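Local coordinates for protein putative polyprenyl synthetase (Streptomyces coelicolor, PDB 3NF2) that probably condenses isoprenoid diphosphates into longer prenyl chains as a magnesium-dependent member of the FPP/GGPP synthase family, at residues A[194-198]-A[199-203]. Residues are numbered along the deposited sequence; the frame is centred on the assembly and turned at random. Where two conformers were deposited one is given.
Sequences IGAVL and GGADE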
loop_
_atom_site.group_PDB
_atom_site.type_symbol
_atom_site.label_atom_id
_atom_site.label_comp_id
_atom_site.label_asym_id
_atom_site.label_seq_id
_atom_site.Cartn_x
_atom_site.Cartn_y
_atom_site.Cartn_z
ATOM N N ILE A 194 10.656 -17.871 1.439
ATOM C CA ILE A 194 11.422 -16.648 1.166
ATOM C C ILE A 194 12.924 -16.719 1.553
ATOM O O ILE A 194 13.788 -16.278 0.781
ATOM C CB ILE A 194 10.714 -15.368 1.727
ATOM C CG1 ILE A 194 11.254 -14.106 1.046
ATOM C CG2 ILE A 194 10.748 -15.308 3.278
ATOM C CD1 ILE A 194 10.506 -12.831 1.414
ATOM N N GLY A 195 13.223 -17.281 2.722
ATOM C CA GLY A 195 14.602 -17.507 3.157
ATOM C C GLY A 195 15.387 -18.337 2.154
ATOM O O GLY A 195 16.547 -18.042 1.878
ATOM N N ALA A 196 14.734 -19.358 1.601
ATOM C CA ALA A 196 15.332 -20.267 0.626
ATOM C C ALA A 196 15.666 -19.561 -0.670
ATOM O O ALA A 196 16.741 -19.777 -1.238
ATOM C CB ALA A 196 14.398 -21.433 0.356
ATOM N N VAL A 197 14.735 -18.727 -1.134
ATOM C CA VAL A 197 14.941 -17.892 -2.314
ATOM C C VAL A 197 16.124 -16.939 -2.098
ATOM O O VAL A 197 16.916 -16.713 -3.018
ATOM C CB VAL A 197 13.653 -17.118 -2.697
ATOM C CG1 VAL A 197 13.901 -16.181 -3.859
ATOM C CG2 VAL A 197 12.554 -18.089 -3.092
ATOM N N LEU A 198 16.257 -16.426 -0.871
ATOM C CA LEU A 198 17.376 -15.553 -0.498
ATOM C C LEU A 198 18.708 -16.310 -0.426
ATOM O O LEU A 198 19.776 -15.720 -0.610
ATOM C CB LEU A 198 17.088 -14.831 0.830
ATOM C CG LEU A 198 16.063 -13.685 0.809
ATOM C CD1 LEU A 198 15.737 -13.172 2.216
ATOM C CD2 LEU A 198 16.521 -12.531 -0.087
ATOM N N GLY A 199 18.629 -17.615 -0.166
ATOM C CA GLY A 199 19.803 -18.490 -0.123
ATOM C C GLY A 199 20.152 -19.160 -1.446
ATOM O O GLY A 199 21.016 -20.033 -1.483
ATOM N N GLY A 200 19.471 -18.770 -2.523
ATOM C CA GLY A 200 19.805 -19.229 -3.878
ATOM C C GLY A 200 19.015 -20.376 -4.505
ATOM O O GLY A 200 19.321 -20.775 -5.634
ATOM N N ALA A 201 18.008 -20.902 -3.795
ATOM C CA ALA A 201 17.175 -22.026 -4.281
ATOM C C ALA A 201 16.485 -21.749 -5.623
ATOM O O ALA A 201 16.076 -20.612 -5.879
ATOM C CB ALA A 201 16.138 -22.403 -3.237
ATOM N N ASP A 202 16.355 -22.785 -6.464
ATOM C CA ASP A 202 15.734 -22.654 -7.794
ATOM C C ASP A 202 14.213 -22.525 -7.677
ATOM O O ASP A 202 13.639 -22.771 -6.612
ATOM C CB ASP A 202 16.112 -23.832 -8.717
ATOM C CG ASP A 202 15.885 -23.523 -10.207
ATOM O OD1 ASP A 202 15.138 -24.272 -10.877
ATOM O OD2 ASP A 202 16.438 -22.521 -10.705
ATOM N N GLU A 203 13.577 -22.152 -8.786
ATOM C CA GLU A 203 12.150 -21.863 -8.842
ATOM C C GLU A 203 11.248 -23.040 -8.463
ATOM O O GLU A 203 10.133 -22.830 -7.997
ATOM C CB GLU A 203 11.782 -21.297 -10.224
ATOM C CG GLU A 203 11.058 -19.928 -10.188
ATOM C CD GLU A 203 11.924 -18.771 -9.648
ATOM O OE1 GLU A 203 13.161 -18.790 -9.840
ATOM O OE2 GLU A 203 11.360 -17.833 -9.037
#
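Ala201 and Gly200 close the C-terminal end of helix 173-198 in a Schellman motif, both pairing with carbonyls of its last turn. The amide N of Ala201 donates to Ala196 O at 3.1 Å in a fairly straight bond (N-H...O 161°), with the donor tilted 32° from the carbonyl plane. Inside this loop a weaker bond runs from Gly200 N to Val197 O over 3.3 Å. Gly199 N is shared between two weak, bent bonds, to Gly195 O (2.9 Å) and Ala196 O (3.1 Å), so Ala196 O receives two amides.

Gly200 is the C-prime residue. Its positive phi (99°) is a left-handed backbone conformation that glycine, having no side chain, adopts readily, and here the chain turns out of the helix.

The apolar part is small. The methyl of Ala201 turns toward the helix and lies 4.1 Å from Ala196 CB, while also sitting 3.4 Å from Ala196 O. Leu209 of helix 203-230 packs on Ala196, and Thr69 on Ala201. On the helix, Val197 and Leu198 reach Ala144 of helix 139-165.

Three carbonyls of the final turn thus find amide donors just past the helix end, Ala196 O firmly through Ala201 N and those of Gly195 and Val197 by weak bonds, before the chain enters helix 203-230 of this predominantly helical prenyltransferase fold.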